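PDB 4ANN: type VII secretion system protein EssB from Staphylococcus aureus, which is an integral membrane component of the type VII secretion system (Ess), probably required for the secretion of EsxA and EsxB. Local coordinates for residues Y86-K91 with L185-L190; R142-V147 with T175-A180. All coordinates share one frame; numbering follows the deposited sequence.

Overall arrangement
Both contacts lie in the helical half of this cytoplasmic fragment, on the same side of the chain's centre. Their centres are about 10 Å apart. Contact 1 sets helix 80-89 against helix 183-192. Contact 2 sets helix 136-151 against helix 172-179. Residues 142-180 lie between the two segments of contact 1 in sequence. Helices 172-179 and 183-192 follow each other in the chain. Two bridges join the pairs. The hydroxyl Y143 OH lies 2.6 Å from the backbone oxygen L87 O, a probable hydrogen bond. Ring atom F189 CE2 packs 3.6 Å from V177 CG2. Helices 136-151 and 172-179 therefore each touch a helix of contact 1.

Contact 1: Y86-K91 with L185-L190; sequences YLLNIK and LLTAFL
L88 reaches across to L190 and T187 with one methyl branch. Its CD2 lies 3.6 Å from L190 CB, so a methyl tip meets the base of the opposing side chain. The two leucines slide past each other in opposite directions and do not meet end to end. The L88 side chain leaves its helix obliquely, and its end bends toward helix 183-192. Its CG is anti to the carbonyl carbon (chi1 -79°). With CD1 roughly anti to CA (chi2 160°), CD2 is the branch left to reach across the gap. The same CD2 also reaches T187, where it sits 3.8 Å from the backbone atom T187 O and 4.0 Å from the methyl T187 CG2. One methyl thus fills the groove between T187 and L190, three residues apart on the facing helix.

T187 turns its two branches to different uses. Its OG1 stands beside the backbone N (chi1 -64°), and its CG2, anti to that nitrogen, takes part in the apolar contact. The OG1 is hydrogen-bonded to the backbone oxygen of L183, one turn earlier in the same helix. The hydroxyl is thereby satisfied within its own helix.

L190 points toward segment 86-91. Its CD1 comes 4.1 Å from L88 CD2 and, more loosely, 4.5 Å from L87 CB. L87 is buried and also packs on A150 and F151 of helix 136-151. Y194 lies against L88, so the C-terminal end of the modelled chain covers part of this patch.

No hydrogen bond crosses between the two segments. The contact is small, with 248 Å² buried, and is partly open to solvent. It is apolar helix-to-helix packing in the helical lobe, consistent with the protein kinase-like fold to which the YukC family is related.

Contact 2: R142-V147 with T175-A180; sequences RYKALV and TKVIEA
K144 has CG anti to its carbonyl carbon (chi1 -70°), and the chain is extended from there. This carries its amine past V177 to the C-terminal end of helix 172-179. There NZ donates two hydrogen bonds, to I178 O and to A180 O, each 2.8 Å long. The bond to A180 O lies in the carbonyl plane, with a C=O...N angle of 150°. At I178 O the amine instead sits well above the plane. The positive charge meets backbone oxygens at a helix end, where the helix dipole would probably favour it. The methylene part of the lysine lies alongside V177, with CE 3.2 Å from V177 O. Nearer the backbone, K144 CB packs 3.8 Å from V177 CG1.

V177 uses its other methyl for V147. V147 CG1 lies 3.8 Å from V177 CG2, and the two valines cross at a slant. V177 thus touches residues one turn apart on the facing helix.

The two helical segments run nearly antiparallel, at 166°, with axes 9.5 Å apart. Helix 183-192 adds F189 against V177 and L190 against V147. I148, the next residue of helix 136-151, touches both V177 and I178. F157 and V161 of helix 157-162 pack on A145, which points away from helix 172-179.

Contact 1: Y86-K91 with L185-L190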
loop_
_atom_site.group_PDB
_atom_site.type_symbol
_atom_site.label_atom_id
_atom_site.label_comp_id
_atom_site.label_asym_id
_atom_site.label_seq_id
_atom_site.Cartn_x
_atom_site.Cartn_y
_atom_site.Cartn_z
ATOM N N TYR A 86 -2.272 10.102 -9.788
ATOM C CA TYR A 86 -1.822 9.450 -8.588
ATOM C C TYR A 86 -2.328 8.017 -8.518
ATOM O O TYR A 86 -1.559 7.074 -8.204
ATOM C CB TYR A 86 -2.257 10.228 -7.347
ATOM C CG TYR A 86 -1.347 11.408 -6.992
ATOM C CD1 TYR A 86 -1.039 12.439 -7.866
ATOM C CD2 TYR A 86 -0.763 11.478 -5.723
ATOM C CE1 TYR A 86 -0.219 13.478 -7.517
ATOM C CE2 TYR A 86 0.059 12.524 -5.372
ATOM C CZ TYR A 86 0.353 13.526 -6.277
ATOM O OH TYR A 86 1.184 14.561 -5.954
ATOM N N LEU A 87 -3.609 7.803 -8.794
ATOM C CA LEU A 87 -4.174 6.451 -8.763
ATOM C C LEU A 87 -3.490 5.524 -9.759
ATOM O O LEU A 87 -3.184 4.372 -9.417
ATOM C CB LEU A 87 -5.665 6.493 -9.011
ATOM C CG LEU A 87 -6.544 7.045 -7.907
ATOM C CD1 LEU A 87 -7.950 7.270 -8.414
ATOM C CD2 LEU A 87 -6.527 6.135 -6.708
ATOM N N LEU A 88 -3.246 6.000 -10.973
ATOM C CA LEU A 88 -2.550 5.225 -11.985
ATOM C C LEU A 88 -1.161 4.853 -11.512
ATOM O O LEU A 88 -0.675 3.743 -11.755
ATOM C CB LEU A 88 -2.523 5.984 -13.284
ATOM C CG LEU A 88 -3.826 5.922 -14.100
ATOM C CD1 LEU A 88 -3.915 7.055 -15.102
ATOM C CD2 LEU A 88 -3.925 4.565 -14.823
ATOM N N ASN A 89 -0.491 5.769 -10.829
ATOM C CA ASN A 89 0.876 5.500 -10.378
ATOM C C ASN A 89 0.963 4.467 -9.298
ATOM O O ASN A 89 2.067 3.922 -9.083
ATOM C CB ASN A 89 1.554 6.796 -9.927
ATOM C CG ASN A 89 1.929 7.735 -11.077
ATOM O OD1 ASN A 89 1.993 7.328 -12.231
ATOM N ND2 ASN A 89 2.203 8.967 -10.727
ATOM N N ILE A 90 -0.112 4.158 -8.587
ATOM C CA ILE A 90 -0.057 3.167 -7.487
ATOM C C ILE A 90 0.500 1.845 -7.968
ATOM O O ILE A 90 1.187 1.135 -7.237
ATOM C CB ILE A 90 -1.435 3.000 -6.835
ATOM C CG1 ILE A 90 -1.849 4.268 -6.104
ATOM C CG2 ILE A 90 -1.494 1.749 -5.956
ATOM C CD1 ILE A 90 -3.289 4.277 -5.612
ATOM N N LYS A 91 0.213 1.471 -9.213
ATOM C CA LYS A 91 0.674 0.189 -9.755
ATOM C C LYS A 91 2.178 0.060 -9.721
ATOM O O LYS A 91 2.704 -1.078 -9.784
ATOM C CB LYS A 91 0.121 0.042 -11.184
ATOM C CG LYS A 91 0.934 0.705 -12.297
ATOM C CD LYS A 91 0.472 0.160 -13.637
ATOM C CE LYS A 91 1.092 0.704 -14.912
ATOM N NZ LYS A 91 0.814 -0.218 -16.070
ATOM N N LEU A 185 -6.917 -4.148 -17.079
ATOM C CA LEU A 185 -8.209 -3.620 -17.451
ATOM C C LEU A 185 -8.584 -2.540 -16.448
ATOM O O LEU A 185 -9.221 -1.570 -16.883
ATOM C CB LEU A 185 -9.304 -4.676 -17.603
ATOM C CG LEU A 185 -9.121 -5.624 -18.804
ATOM C CD1 LEU A 185 -9.967 -6.863 -18.679
ATOM C CD2 LEU A 185 -9.407 -4.860 -20.076
ATOM N N LEU A 186 -8.227 -2.618 -15.187
ATOM C CA LEU A 186 -8.456 -1.489 -14.283
ATOM C C LEU A 186 -7.633 -0.295 -14.737
ATOM O O LEU A 186 -8.152 0.833 -14.783
ATOM C CB LEU A 186 -8.122 -1.852 -12.830
ATOM C CG LEU A 186 -8.301 -0.749 -11.833
ATOM C CD1 LEU A 186 -9.738 -0.218 -11.799
ATOM C CD2 LEU A 186 -7.891 -1.208 -10.429
ATOM N N THR A 187 -6.377 -0.506 -15.082
ATOM C CA THR A 187 -5.518 0.574 -15.609
ATOM C C THR A 187 -6.166 1.212 -16.804
ATOM O O THR A 187 -6.163 2.431 -16.967
ATOM C CB THR A 187 -4.150 -0.041 -16.026
ATOM O OG1 THR A 187 -3.543 -0.551 -14.846
ATOM C CG2 THR A 187 -3.303 1.061 -16.664
ATOM N N ALA A 188 -6.679 0.404 -17.704
ATOM C CA ALA A 188 -7.271 0.891 -18.945
ATOM C C ALA A 188 -8.493 1.700 -18.653
ATOM O O ALA A 188 -8.714 2.763 -19.243
ATOM C CB ALA A 188 -7.656 -0.264 -19.893
ATOM N N PHE A 189 -9.286 1.251 -17.677
ATOM C CA PHE A 189 -10.445 2.044 -17.247
ATOM C C PHE A 189 -10.017 3.401 -16.717
ATOM O O PHE A 189 -10.574 4.458 -17.063
ATOM C CB PHE A 189 -11.260 1.278 -16.241
ATOM C CG PHE A 189 -12.386 2.105 -15.669
ATOM C CD1 PHE A 189 -13.506 2.364 -16.433
ATOM C CD2 PHE A 189 -12.288 2.632 -14.407
ATOM C CE1 PHE A 189 -14.521 3.151 -15.926
ATOM C CE2 PHE A 189 -13.330 3.394 -13.885
ATOM C CZ PHE A 189 -14.447 3.629 -14.631
ATOM N N LEU A 190 -9.012 3.400 -15.824
ATOM C CA LEU A 190 -8.539 4.677 -15.246
ATOM C C LEU A 190 -8.022 5.588 -16.336
ATOM O O LEU A 190 -8.277 6.814 -16.341
ATOM C CB LEU A 190 -7.485 4.416 -14.184
ATOM C CG LEU A 190 -7.950 3.714 -12.869
ATOM C CD1 LEU A 190 -6.713 3.374 -12.043
ATOM C CD2 LEU A 190 -8.925 4.562 -12.122
#

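Contact 2: R142-V147 with T175-A180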
loop_
_atom_site.group_PDB
_atom_site.type_symbol
_atom_site.label_atom_id
_atom_site.label_comp_id
_atom_site.label_asym_id
_atom_site.label_seq_id
_atom_site.Cartn_x
_atom_site.Cartn_y
_atom_site.Cartn_z
ATOM N N ARG A 142 -7.871 -4.619 -3.384
ATOM C CA ARG A 142 -7.416 -3.452 -2.609
ATOM C C ARG A 142 -7.227 -2.225 -3.501
ATOM O O ARG A 142 -7.587 -1.094 -3.115
ATOM C CB ARG A 142 -6.168 -3.824 -1.834
ATOM C CG ARG A 142 -6.425 -4.775 -0.706
ATOM C CD ARG A 142 -5.139 -5.346 -0.094
ATOM N NE ARG A 142 -5.484 -6.057 1.115
ATOM C CZ ARG A 142 -5.552 -5.530 2.328
ATOM N NH1 ARG A 142 -5.179 -4.273 2.620
ATOM N NH2 ARG A 142 -5.939 -6.290 3.317
ATOM N N TYR A 143 -6.678 -2.399 -4.699
ATOM C CA TYR A 143 -6.519 -1.279 -5.633
ATOM C C TYR A 143 -7.875 -0.697 -6.017
ATOM O O TYR A 143 -8.077 0.519 -6.015
ATOM C CB TYR A 143 -5.679 -1.780 -6.819
ATOM C CG TYR A 143 -5.066 -0.737 -7.689
ATOM C CD1 TYR A 143 -5.255 0.635 -7.635
ATOM C CD2 TYR A 143 -4.184 -1.170 -8.661
ATOM C CE1 TYR A 143 -4.639 1.496 -8.514
ATOM C CE2 TYR A 143 -3.553 -0.310 -9.547
ATOM C CZ TYR A 143 -3.764 1.039 -9.441
ATOM O OH TYR A 143 -3.133 1.903 -10.331
ATOM N N LYS A 144 -8.845 -1.563 -6.317
ATOM C CA LYS A 144 -10.180 -1.127 -6.608
ATOM C C LYS A 144 -10.766 -0.311 -5.470
ATOM O O LYS A 144 -11.408 0.725 -5.677
ATOM C CB LYS A 144 -11.083 -2.329 -6.914
ATOM C CG LYS A 144 -10.797 -3.013 -8.228
ATOM C CD LYS A 144 -11.529 -4.316 -8.406
ATOM C CE LYS A 144 -11.419 -4.854 -9.804
ATOM N NZ LYS A 144 -12.145 -6.166 -9.941
ATOM N N ALA A 145 -10.579 -0.805 -4.244
ATOM C CA ALA A 145 -11.092 -0.111 -3.082
ATOM C C ALA A 145 -10.457 1.274 -2.933
ATOM O O ALA A 145 -11.156 2.245 -2.599
ATOM C CB ALA A 145 -10.922 -0.934 -1.833
ATOM N N LEU A 146 -9.173 1.397 -3.185
ATOM C CA LEU A 146 -8.526 2.702 -3.170
ATOM C C LEU A 146 -9.127 3.649 -4.207
ATOM O O LEU A 146 -9.354 4.828 -3.949
ATOM C CB LEU A 146 -7.006 2.595 -3.389
ATOM C CG LEU A 146 -6.209 1.932 -2.256
ATOM C CD1 LEU A 146 -4.762 1.782 -2.680
ATOM C CD2 LEU A 146 -6.273 2.693 -0.973
ATOM N N VAL A 147 -9.378 3.149 -5.430
ATOM C CA VAL A 147 -9.978 3.977 -6.462
ATOM C C VAL A 147 -11.349 4.488 -6.001
ATOM O O VAL A 147 -11.693 5.661 -6.130
ATOM C CB VAL A 147 -10.070 3.208 -7.784
ATOM C CG1 VAL A 147 -10.919 3.987 -8.793
ATOM C CG2 VAL A 147 -8.689 2.893 -8.352
ATOM N N THR A 175 -19.410 0.497 -9.916
ATOM C CA THR A 175 -19.618 -0.828 -10.556
ATOM C C THR A 175 -18.559 -1.114 -11.603
ATOM O O THR A 175 -18.080 -2.229 -11.711
ATOM C CB THR A 175 -21.029 -0.862 -11.148
ATOM O OG1 THR A 175 -21.925 -0.779 -10.076
ATOM C CG2 THR A 175 -21.269 -2.161 -11.945
ATOM N N LYS A 176 -18.233 -0.119 -12.439
ATOM C CA LYS A 176 -17.242 -0.334 -13.482
ATOM C C LYS A 176 -15.888 -0.678 -12.876
ATOM O O LYS A 176 -15.154 -1.529 -13.376
ATOM C CB LYS A 176 -17.096 0.835 -14.433
ATOM C CG LYS A 176 -18.300 1.020 -15.383
ATOM N N VAL A 177 -15.512 0.017 -11.767
ATOM C CA VAL A 177 -14.265 -0.297 -11.100
ATOM C C VAL A 177 -14.298 -1.737 -10.594
ATOM O O VAL A 177 -13.362 -2.509 -10.795
ATOM C CB VAL A 177 -14.024 0.710 -9.946
ATOM C CG1 VAL A 177 -12.863 0.254 -9.092
ATOM C CG2 VAL A 177 -13.758 2.095 -10.509
ATOM N N ILE A 178 -15.362 -2.126 -9.925
ATOM C CA ILE A 178 -15.505 -3.420 -9.329
ATOM C C ILE A 178 -15.444 -4.519 -10.358
ATOM O O ILE A 178 -14.882 -5.605 -10.089
ATOM C CB ILE A 178 -16.795 -3.481 -8.495
ATOM C CG1 ILE A 178 -16.599 -2.653 -7.204
ATOM C CG2 ILE A 178 -17.200 -4.915 -8.192
ATOM C CD1 ILE A 178 -17.879 -2.373 -6.453
ATOM N N GLU A 179 -16.014 -4.271 -11.517
ATOM C CA GLU A 179 -16.095 -5.288 -12.552
ATOM C C GLU A 179 -14.812 -5.424 -13.347
ATOM O O GLU A 179 -14.707 -6.409 -14.109
ATOM C CB GLU A 179 -17.296 -5.021 -13.442
ATOM C CG GLU A 179 -18.588 -5.330 -12.664
ATOM C CD GLU A 179 -19.734 -5.289 -13.662
ATOM O OE1 GLU A 179 -19.376 -4.967 -14.816
ATOM O OE2 GLU A 179 -20.804 -5.548 -13.148
ATOM N N ALA A 180 -13.870 -4.509 -13.267
ATOM C CA ALA A 180 -12.632 -4.633 -14.071
ATOM C C ALA A 180 -11.995 -5.953 -13.830
ATOM O O ALA A 180 -11.736 -6.347 -12.681
ATOM C CB ALA A 180 -11.657 -3.517 -13.734
#